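Local coordinates for protein LEC-6 (Caenorhabditis elegans, PDB 3VV1) that binds galactose-containing glycans as a galectin, including a saccharide of galactose and fucose, at residues Ala77-Gly82 with His100-Gln105; Lys108-Glu113 with Phe124-His129; Arg49-Pro54 with His152-His157. All blocks are in the same frame, centred on the assembly; numbering follows the deposited sequence.

Interaction 1. Residues Ala77-Gly82 with His100-Gln105. With FUC (alpha-L-fucopyranose), chain C; GAL (beta-D-galactopyranose), chain B.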
loop_
_atom_site.group_PDB
_atom_site.type_symbol
_atom_site.label_atom_id
_atom_site.label_comp_id
_atom_site.label_asym_id
_atom_site.label_seq_id
_atom_site.Cartn_x
_atom_site.Cartn_y
_atom_site.Cartn_z
ATOM N N ALA A 77 -17.566 13.475 13.285
ATOM C CA ALA A 77 -17.338 14.495 14.291
ATOM C C ALA A 77 -18.209 15.703 13.940
ATOM O O ALA A 77 -18.125 16.212 12.837
ATOM C CB ALA A 77 -15.841 14.898 14.249
ATOM N N ARG A 78 -18.994 16.190 14.901
ATOM C CA ARG A 78 -19.936 17.300 14.666
ATOM C C ARG A 78 -19.653 18.428 15.672
ATOM O O ARG A 78 -20.020 18.344 16.861
ATOM C CB ARG A 78 -21.387 16.779 14.826
ATOM C CG ARG A 78 -21.706 15.632 13.866
ATOM C CD ARG A 78 -23.177 15.279 14.009
ATOM N NE ARG A 78 -23.559 14.283 13.007
ATOM C CZ ARG A 78 -24.805 13.845 12.843
ATOM N NH1 ARG A 78 -25.791 14.309 13.639
ATOM N NH2 ARG A 78 -25.086 12.961 11.891
ATOM N N PHE A 79 -19.013 19.490 15.209
ATOM C CA PHE A 79 -18.777 20.657 16.068
ATOM C C PHE A 79 -20.052 21.485 16.236
ATOM O O PHE A 79 -20.181 22.227 17.199
ATOM C CB PHE A 79 -17.607 21.462 15.482
ATOM C CG PHE A 79 -16.324 20.683 15.497
ATOM C CD1 PHE A 79 -15.575 20.566 16.680
ATOM C CD2 PHE A 79 -15.883 19.969 14.338
ATOM C CE1 PHE A 79 -14.417 19.779 16.678
ATOM C CE2 PHE A 79 -14.716 19.188 14.345
ATOM C CZ PHE A 79 -13.979 19.089 15.537
ATOM N N ASP A 80 -21.009 21.348 15.307
ATOM C CA ASP A 80 -22.253 22.093 15.419
ATOM C C ASP A 80 -23.126 21.465 16.523
ATOM O O ASP A 80 -23.783 22.180 17.273
ATOM C CB ASP A 80 -23.012 22.141 14.061
ATOM C CG ASP A 80 -23.399 20.733 13.534
ATOM O OD1 ASP A 80 -22.597 19.770 13.718
ATOM O OD2 ASP A 80 -24.480 20.618 12.939
ATOM N N GLU A 81 -23.098 20.140 16.613
ATOM C CA GLU A 81 -23.886 19.421 17.641
ATOM C C GLU A 81 -23.091 19.093 18.927
ATOM O O GLU A 81 -23.696 18.684 19.929
ATOM C CB GLU A 81 -24.520 18.155 17.100
ATOM C CG GLU A 81 -25.539 18.430 16.009
ATOM C CD GLU A 81 -26.290 17.215 15.543
ATOM O OE1 GLU A 81 -25.850 16.084 15.759
ATOM O OE2 GLU A 81 -27.324 17.421 14.940
ATOM N N GLY A 82 -21.769 19.253 18.923
ATOM C CA GLY A 82 -20.937 18.864 20.079
ATOM C C GLY A 82 -20.978 17.352 20.340
ATOM O O GLY A 82 -21.121 16.923 21.482
ATOM N N HIS A 100 -21.649 9.884 20.941
ATOM C CA HIS A 100 -20.558 9.998 21.937
ATOM C C HIS A 100 -20.232 11.453 22.095
ATOM O O HIS A 100 -20.650 12.312 21.264
ATOM C CB HIS A 100 -19.307 9.279 21.387
ATOM C CG HIS A 100 -19.572 7.834 21.136
ATOM N ND1 HIS A 100 -19.584 6.925 22.144
ATOM C CD2 HIS A 100 -19.829 7.141 19.955
ATOM C CE1 HIS A 100 -19.838 5.696 21.616
ATOM N NE2 HIS A 100 -20.011 5.823 20.286
ATOM N N ALA A 101 -19.473 11.737 23.115
ATOM C CA ALA A 101 -18.931 13.086 23.264
ATOM C C ALA A 101 -17.977 13.347 22.102
ATOM O O ALA A 101 -17.500 12.416 21.404
ATOM C CB ALA A 101 -18.211 13.226 24.593
ATOM N N ASN A 102 -17.725 14.625 21.849
ATOM C CA ASN A 102 -16.780 14.998 20.778
ATOM C C ASN A 102 -15.403 15.166 21.421
ATOM O O ASN A 102 -15.206 16.075 22.259
ATOM C CB ASN A 102 -17.219 16.320 20.118
ATOM C CG ASN A 102 -16.334 16.703 18.942
ATOM O OD1 ASN A 102 -15.336 16.033 18.643
ATOM N ND2 ASN A 102 -16.640 17.835 18.308
ATOM N N PRO A 103 -14.454 14.289 21.065
ATOM C CA PRO A 103 -13.156 14.381 21.715
ATOM C C PRO A 103 -12.254 15.398 21.023
ATOM O O PRO A 103 -11.097 15.613 21.472
ATOM C CB PRO A 103 -12.594 12.981 21.504
ATOM C CG PRO A 103 -13.137 12.549 20.155
ATOM C CD PRO A 103 -14.551 13.152 20.113
ATOM N N PHE A 104 -12.734 16.022 19.939
ATOM C CA PHE A 104 -11.852 16.899 19.163
ATOM C C PHE A 104 -12.129 18.362 19.392
ATOM O O PHE A 104 -13.261 18.735 19.690
ATOM C CB PHE A 104 -12.020 16.640 17.663
ATOM C CG PHE A 104 -11.940 15.197 17.288
ATOM C CD1 PHE A 104 -10.682 14.535 17.268
ATOM C CD2 PHE A 104 -13.080 14.486 16.902
ATOM C CE1 PHE A 104 -10.596 13.188 16.872
ATOM C CE2 PHE A 104 -12.991 13.140 16.521
ATOM C CZ PHE A 104 -11.749 12.484 16.513
ATOM N N GLN A 105 -11.106 19.171 19.189
ATOM C CA GLN A 105 -11.266 20.627 19.102
ATOM C C GLN A 105 -10.741 21.019 17.740
ATOM O O GLN A 105 -9.723 20.445 17.258
ATOM C CB GLN A 105 -10.422 21.304 20.177
ATOM C CG GLN A 105 -10.988 20.976 21.554
ATOM C CD GLN A 105 -10.155 21.559 22.674
ATOM O OE1 GLN A 105 -9.250 20.903 23.171
ATOM N NE2 GLN A 105 -10.444 22.799 23.064
HETATM C C1 FUC C . -29.664 15.712 11.625
HETATM C C2 FUC C . -28.823 14.784 12.612
HETATM C C3 FUC C . -29.146 13.272 12.381
HETATM C C4 FUC C . -29.318 12.883 10.885
HETATM C C5 FUC C . -30.584 13.546 10.312
HETATM C C6 FUC C . -30.650 13.143 8.852
HETATM O O1 FUC C . -30.394 16.694 12.344
HETATM O O2 FUC C . -28.797 15.200 14.100
HETATM O O3 FUC C . -28.038 12.621 12.888
HETATM O O4 FUC C . -28.105 13.322 10.083
HETATM O O5 FUC C . -30.410 15.010 10.450
HETATM C C1 GAL B . -27.464 12.384 9.235
HETATM C C2 GAL B . -26.391 13.148 8.401
HETATM C C3 GAL B . -25.568 12.189 7.626
HETATM C C4 GAL B . -25.001 11.121 8.574
HETATM C C5 GAL B . -26.162 10.490 9.358
HETATM C C6 GAL B . -25.657 9.390 10.322
HETATM O O2 GAL B . -27.061 14.022 7.520
HETATM O O3 GAL B . -24.442 12.889 7.030
HETATM O O4 GAL B . -24.044 11.723 9.476
HETATM O O5 GAL B . -26.817 11.452 10.105
HETATM O O6 GAL B . -26.785 8.840 11.029
HETATM O O HOH W 1 -18.913 16.629 23.507
#

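Interaction 2. Residues Lys108-Glu113 with Phe124-His129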
loop_
_atom_site.group_PDB
_atom_site.type_symbol
_atom_site.label_atom_id
_atom_site.label_comp_id
_atom_site.label_asym_id
_atom_site.label_seq_id
_atom_site.Cartn_x
_atom_site.Cartn_y
_atom_site.Cartn_z
ATOM N N LYS A 108 -6.652 21.740 16.534
ATOM C CA LYS A 108 -5.670 20.914 17.307
ATOM C C LYS A 108 -5.371 19.628 16.534
ATOM O O LYS A 108 -6.123 19.254 15.671
ATOM C CB LYS A 108 -6.175 20.617 18.756
ATOM C CG LYS A 108 -6.461 21.828 19.660
ATOM C CD LYS A 108 -5.210 22.646 19.806
ATOM C CE LYS A 108 -5.270 23.667 20.946
ATOM N NZ LYS A 108 -3.972 24.434 21.059
ATOM N N ILE A 109 -4.223 18.996 16.801
ATOM C CA ILE A 109 -3.797 17.821 16.078
ATOM C C ILE A 109 -4.178 16.573 16.871
ATOM O O ILE A 109 -3.978 16.528 18.095
ATOM C CB ILE A 109 -2.262 17.816 15.845
ATOM C CG1 ILE A 109 -1.823 19.099 15.150
ATOM C CG2 ILE A 109 -1.869 16.587 15.014
ATOM C CD1 ILE A 109 -0.347 19.409 15.218
ATOM N N TYR A 110 -4.694 15.554 16.172
ATOM C CA TYR A 110 -5.080 14.293 16.837
ATOM C C TYR A 110 -4.578 13.118 16.039
ATOM O O TYR A 110 -4.614 13.110 14.789
ATOM C CB TYR A 110 -6.640 14.167 16.903
ATOM C CG TYR A 110 -7.200 15.276 17.759
ATOM C CD1 TYR A 110 -7.308 15.121 19.116
ATOM C CD2 TYR A 110 -7.586 16.516 17.197
ATOM C CE1 TYR A 110 -7.740 16.139 19.934
ATOM C CE2 TYR A 110 -8.031 17.537 17.995
ATOM C CZ TYR A 110 -8.087 17.367 19.379
ATOM O OH TYR A 110 -8.527 18.385 20.183
ATOM N N THR A 111 -4.190 12.076 16.762
ATOM C CA THR A 111 -3.953 10.791 16.189
ATOM C C THR A 111 -5.178 9.929 16.444
ATOM O O THR A 111 -5.540 9.659 17.594
ATOM C CB THR A 111 -2.687 10.158 16.759
ATOM O OG1 THR A 111 -1.538 10.916 16.364
ATOM C CG2 THR A 111 -2.538 8.685 16.245
ATOM N N LEU A 112 -5.839 9.557 15.363
ATOM C CA LEU A 112 -7.137 8.788 15.442
ATOM C C LEU A 112 -6.920 7.445 14.835
ATOM O O LEU A 112 -6.427 7.326 13.703
ATOM C CB LEU A 112 -8.219 9.567 14.664
ATOM C CG LEU A 112 -9.568 8.857 14.456
ATOM C CD1 LEU A 112 -10.209 8.701 15.828
ATOM C CD2 LEU A 112 -10.476 9.708 13.500
ATOM N N GLU A 113 -7.201 6.420 15.624
ATOM C CA GLU A 113 -6.977 5.047 15.115
ATOM C C GLU A 113 -8.242 4.233 15.205
ATOM O O GLU A 113 -8.984 4.330 16.176
ATOM C CB GLU A 113 -5.874 4.382 15.918
ATOM C CG GLU A 113 -4.591 5.150 15.838
ATOM C CD GLU A 113 -3.571 4.543 16.771
ATOM O OE1 GLU A 113 -2.879 3.545 16.351
ATOM O OE2 GLU A 113 -3.491 5.008 17.973
ATOM N N PHE A 124 -9.513 4.929 18.949
ATOM C CA PHE A 124 -8.625 5.587 19.905
ATOM C C PHE A 124 -8.299 6.976 19.459
ATOM O O PHE A 124 -8.134 7.217 18.280
ATOM C CB PHE A 124 -7.312 4.763 20.004
ATOM C CG PHE A 124 -7.550 3.328 20.424
ATOM C CD1 PHE A 124 -8.032 2.401 19.477
ATOM C CD2 PHE A 124 -7.396 2.937 21.756
ATOM C CE1 PHE A 124 -8.290 1.078 19.865
ATOM C CE2 PHE A 124 -7.672 1.588 22.170
ATOM C CZ PHE A 124 -8.108 0.694 21.187
ATOM N N VAL A 125 -8.188 7.886 20.430
ATOM C CA VAL A 125 -7.794 9.262 20.128
ATOM C C VAL A 125 -6.559 9.541 20.970
ATOM O O VAL A 125 -6.610 9.395 22.209
ATOM C CB VAL A 125 -8.939 10.226 20.467
ATOM C CG1 VAL A 125 -8.471 11.679 20.229
ATOM C CG2 VAL A 125 -10.130 9.929 19.560
ATOM N N ASN A 126 -5.426 9.856 20.340
ATOM C CA ASN A 126 -4.203 10.177 21.101
ATOM C C ASN A 126 -3.822 9.043 22.041
ATOM O O ASN A 126 -3.442 9.236 23.205
ATOM C CB ASN A 126 -4.266 11.579 21.800
ATOM C CG ASN A 126 -4.281 12.732 20.798
ATOM O OD1 ASN A 126 -4.105 12.519 19.615
ATOM N ND2 ASN A 126 -4.420 13.935 21.270
ATOM N N GLY A 127 -4.059 7.849 21.525
ATOM C CA GLY A 127 -3.651 6.605 22.219
ATOM C C GLY A 127 -4.676 6.061 23.221
ATOM O O GLY A 127 -4.570 4.879 23.638
ATOM N N ALA A 128 -5.652 6.897 23.628
ATOM C CA ALA A 128 -6.639 6.475 24.641
ATOM C C ALA A 128 -7.885 5.924 23.971
ATOM O O ALA A 128 -8.351 6.423 22.919
ATOM C CB ALA A 128 -7.046 7.622 25.529
ATOM N N HIS A 129 -8.429 4.867 24.546
ATOM C CA HIS A 129 -9.667 4.325 24.004
ATOM C C HIS A 129 -10.778 5.359 24.069
ATOM O O HIS A 129 -11.006 5.982 25.112
ATOM C CB HIS A 129 -10.087 3.077 24.773
ATOM C CG HIS A 129 -11.310 2.431 24.216
ATOM N ND1 HIS A 129 -12.586 2.681 24.695
ATOM C CD2 HIS A 129 -11.447 1.527 23.163
ATOM C CE1 HIS A 129 -13.459 1.956 23.949
ATOM N NE2 HIS A 129 -12.771 1.246 23.039
HETATM O O HOH W 2 -3.928 16.874 20.755
HETATM O O HOH W 3 -4.933 7.071 18.960
#

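Interaction 3. Residues Arg49-Pro54 with His152-His157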
loop_
_atom_site.group_PDB
_atom_site.type_symbol
_atom_site.label_atom_id
_atom_site.label_comp_id
_atom_site.label_asym_id
_atom_site.label_seq_id
_atom_site.Cartn_x
_atom_site.Cartn_y
_atom_site.Cartn_z
ATOM N N ARG A 49 -4.515 4.334 11.066
ATOM C CA ARG A 49 -4.030 5.417 11.900
ATOM C C ARG A 49 -4.027 6.680 11.059
ATOM O O ARG A 49 -3.372 6.711 9.974
ATOM C CB ARG A 49 -2.629 5.138 12.425
ATOM C CG ARG A 49 -2.110 6.319 13.255
ATOM C CD ARG A 49 -0.918 5.963 14.182
ATOM N NE ARG A 49 0.053 5.179 13.442
ATOM C CZ ARG A 49 0.839 5.682 12.482
ATOM N NH1 ARG A 49 0.763 6.981 12.196
ATOM N NH2 ARG A 49 1.670 4.898 11.811
ATOM N N LEU A 50 -4.700 7.728 11.563
ATOM C CA LEU A 50 -4.767 9.015 10.874
ATOM C C LEU A 50 -4.194 10.067 11.767
ATOM O O LEU A 50 -4.480 10.046 12.980
ATOM C CB LEU A 50 -6.240 9.339 10.634
ATOM C CG LEU A 50 -6.971 8.358 9.730
ATOM C CD1 LEU A 50 -8.452 8.727 9.767
ATOM C CD2 LEU A 50 -6.450 8.431 8.304
ATOM N N VAL A 51 -3.398 10.983 11.213
ATOM C CA VAL A 51 -3.045 12.174 12.037
ATOM C C VAL A 51 -3.813 13.282 11.347
ATOM O O VAL A 51 -3.651 13.477 10.116
ATOM C CB VAL A 51 -1.536 12.442 12.009
ATOM C CG1 VAL A 51 -1.236 13.785 12.741
ATOM C CG2 VAL A 51 -0.816 11.282 12.725
ATOM N N LEU A 52 -4.661 13.941 12.109
ATOM C CA LEU A 52 -5.669 14.860 11.543
ATOM C C LEU A 52 -5.712 16.178 12.278
ATOM O O LEU A 52 -5.346 16.281 13.442
ATOM C CB LEU A 52 -7.092 14.238 11.687
ATOM C CG LEU A 52 -7.459 12.870 11.261
ATOM C CD1 LEU A 52 -8.839 12.522 11.749
ATOM C CD2 LEU A 52 -7.382 12.899 9.713
ATOM N N LEU A 53 -6.132 17.217 11.563
ATOM C CA LEU A 53 -6.354 18.539 12.153
ATOM C C LEU A 53 -7.765 18.981 11.717
ATOM O O LEU A 53 -7.954 19.319 10.554
ATOM C CB LEU A 53 -5.286 19.528 11.598
ATOM C CG LEU A 53 -5.443 21.018 11.891
ATOM C CD1 LEU A 53 -4.992 21.333 13.276
ATOM C CD2 LEU A 53 -4.532 21.862 10.968
ATOM N N PRO A 54 -8.762 18.950 12.623
ATOM C CA PRO A 54 -10.081 19.425 12.238
ATOM C C PRO A 54 -9.954 20.911 11.926
ATOM O O PRO A 54 -9.186 21.620 12.600
ATOM C CB PRO A 54 -10.926 19.202 13.517
ATOM C CG PRO A 54 -10.184 18.158 14.295
ATOM C CD PRO A 54 -8.737 18.521 14.048
ATOM N N HIS A 152 -8.111 18.387 7.909
ATOM C CA HIS A 152 -6.891 18.235 7.151
ATOM C C HIS A 152 -6.269 16.922 7.561
ATOM O O HIS A 152 -6.109 16.660 8.765
ATOM C CB HIS A 152 -5.979 19.389 7.550
ATOM C CG HIS A 152 -4.558 19.153 7.105
ATOM N ND1 HIS A 152 -4.220 19.136 5.791
ATOM C CD2 HIS A 152 -3.436 18.716 7.813
ATOM C CE1 HIS A 152 -2.911 18.776 5.689
ATOM N NE2 HIS A 152 -2.438 18.578 6.928
ATOM N N VAL A 153 -5.903 16.098 6.574
ATOM C CA VAL A 153 -5.249 14.815 6.901
ATOM C C VAL A 153 -3.738 15.012 6.709
ATOM O O VAL A 153 -3.233 15.159 5.576
ATOM C CB VAL A 153 -5.784 13.664 5.986
ATOM C CG1 VAL A 153 -5.078 12.368 6.340
ATOM C CG2 VAL A 153 -7.294 13.485 6.214
ATOM N N HIS A 154 -2.994 14.938 7.817
ATOM C CA HIS A 154 -1.546 14.968 7.721
ATOM C C HIS A 154 -1.005 13.602 7.264
ATOM O O HIS A 154 -0.069 13.557 6.436
ATOM C CB HIS A 154 -0.933 15.311 9.092
ATOM C CG HIS A 154 0.537 15.052 9.123
ATOM N ND1 HIS A 154 1.443 15.809 8.439
ATOM C CD2 HIS A 154 1.257 14.042 9.730
ATOM C CE1 HIS A 154 2.694 15.290 8.613
ATOM N NE2 HIS A 154 2.584 14.211 9.386
ATOM N N SER A 155 -1.522 12.500 7.824
ATOM C CA SER A 155 -0.988 11.154 7.406
ATOM C C SER A 155 -2.039 10.118 7.571
ATOM O O SER A 155 -2.960 10.274 8.394
ATOM C CB SER A 155 0.288 10.778 8.209
ATOM O OG SER A 155 0.031 10.669 9.610
ATOM N N ALA A 156 -1.954 9.067 6.750
ATOM C CA ALA A 156 -2.883 7.940 6.844
ATOM C C ALA A 156 -2.099 6.634 6.635
ATOM O O ALA A 156 -1.295 6.571 5.667
ATOM C CB ALA A 156 -3.978 8.092 5.797
ATOM N N HIS A 157 -2.332 5.636 7.527
ATOM C CA HIS A 157 -1.564 4.404 7.526
ATOM C C HIS A 157 -2.462 3.265 7.789
ATOM O O HIS A 157 -3.314 3.367 8.676
ATOM C CB HIS A 157 -0.505 4.470 8.628
ATOM C CG HIS A 157 0.183 3.146 8.919
ATOM N ND1 HIS A 157 0.253 2.460 10.099
ATOM C CD2 HIS A 157 0.880 2.386 7.995
ATOM C CE1 HIS A 157 0.990 1.353 9.902
ATOM N NE2 HIS A 157 1.355 1.278 8.610
HETATM O O HOH W 4 -0.635 8.021 9.920
#

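Interaction 1. Residues Ala77-Gly82 with His100-Gln105
Ala77, near the end of strand 71-78, sets its CB against the Phe104 ring, 3.9 Å from CD2. The approach is oblique, and the same ring carries Pro103 CG over the centre of one face. Arg78, next along, turns its side chain away from 100-105 to the glycan. Its chain runs extended from CG to NE, carrying the guanidinium to the sugars: NH1 donates to O3 of the fucose at 2.9 Å, while NH2 reaches O4 of the galactose, also at 2.9 Å, and O3 of the fucose. This is the galectin carbohydrate-recognition site on the concave sheet of the beta-sandwich, where Arg78 and Glu81 line the glycan pocket with His74, Asn76, Asn87, Trp94, Glu97 and Arg99. Phe79 goes the other way. Its CG lies anti to the carbonyl carbon (chi1 -64°), and the ring reaches the 100-105 loop. Asn102 ND2 stands 3.4 Å from Phe79 CD1, the amide plane turned 56° from the ring; Phe104 O meets the ring edge near Phe79 CE1, and Phe79 CZ packs on Phe104 CB at 3.8 Å. Asn102 OD1 accepts from Phe104 N at 2.9 Å in an Asx turn, the donor lying above the carbonyl plane, a bond that helps to fix the amide's rotation. Glu81 OE1 forms a salt bridge with Arg78 NH1, sitting in the guanidinium plane though NH1 comes from above the carboxylate plane, and a second with Arg99, so two cations probably favour its carboxylate form. The other Glu81 oxygen, OE2, accepts from O2 of the fucose at 2.8 Å. Gly82 closes the turn with positive phi, its C atom 3.9 Å from Asn102 CB, and one water bridges Gly82 O to Asn102 N.

Interaction 2. Residues Lys108-Glu113 with Phe124-His129
Strand 110-117 and strand 120-125 run antiparallel here, Glu113 and Phe124 forming a hydrogen-bonded pair and Leu112 and Val125 the non-hydrogen-bonded pair next to it. Glu113 N donates to Phe124 O and Phe124 N to Glu113 O, both at 2.9 Å. At the end of the pairing the backbone of Asn126 still gives its N-H to Thr111 O, but the return bond comes from a side chain: Asn126 OD1 accepts from Thr111 N at 2.9 Å, the N-H...O angle 171° and the donor nearly along the C=O axis. With chi1 -67° the asparagine CG sits beside its own backbone N, which directs the amide toward strand 110-117 to take the place of a main-chain carbonyl. Its plane lies only 14° from that of the Tyr110 ring, with Asn126 ND2 3.8 Å from Tyr110 CD1. ND2 also donates to a water that bonds to Ile109 O, so both ends of the amide are gripped. On the face of Leu112 and Val125, the valine splits its contacts: CG1 touches Tyr110 CD1 at 3.8 Å and CG2 touches Leu112 CD1 at 3.9 Å. The phenol oxygen of Tyr110 accepts from Gln105 N. The Phe124 ring, on the face of Glu113 and Phe124, has Glu113 O at its edge, while the Glu113 carboxylate uses OE1 for a salt bridge to Arg47 and OE2 for a water. That water also donates to Thr111 O and accepts from Gly127 N, tying the carboxylate to the turn. Residues Val125 to Ala128 form a type I' beta turn, closed by Ala128 N to Val125 O at 3.0 Å; together the parts make two successive beta hairpins in the convex sheet of the galectin beta-sandwich.

Interaction 3. Residues Arg49-Pro54 with His152-His157
A classic beta bulge interrupts the antiparallel pairing of strand 46-54 with strand 151-159 in the convex sheet of the galectin beta-sandwich. Val51 faces both His154 and Ser155, and its carbonyl O accepts from both: His154 N at 2.8 Å and Ser155 N at 3.3 Å, the latter on a lone pair. Regular pairing resumes beyond the bulge at either end, where Leu53 with His152 and Arg49 with His157 are hydrogen-bonded pairs. On the inner face, Leu50 CD2 packs on Ala156 CB at 3.5 Å and Leu52 CD2 on Val153 CG2 at 3.5 Å; both leucines also reach strand 60-66 of the other sheet. Ala156 in addition packs on Phe24 of the second subunit. On the face of Val51 and Ser155, the valine lies alongside His154, with CB at the edge of the imidazole. Arg49, bent at chi3 (46°), lays a guanidinium face over His157 CB, its plane 33° from the imidazole. Ser155 OG, 3.3 Å from Val51 CG2, donates to a water at 2.7 Å that in turn donates to Arg49 O.

Interactions 2 and 3 share the convex sheet, their centres about 10 Å apart, because strands 46-54 and 110-117 are neighbours: Leu50 N bonds to Leu112 O and Leu52 N to Tyr110 O. Interaction 1 lies toward the concave, glycan-binding sheet, its centre about 14 Å from that of interaction 2 and about 17 Å from that of interaction 3. Phe104 packs on Tyr110, and Pro54 on Phe79. Along the chain, interactions 1 and 2 fall between 49-54 and 152-157, interaction 1 complete before interaction 2 begins; residues about 100 apart in sequence are thus paired in one sheet, and Pro54 and Tyr110 link it to the loops beside the glycan site.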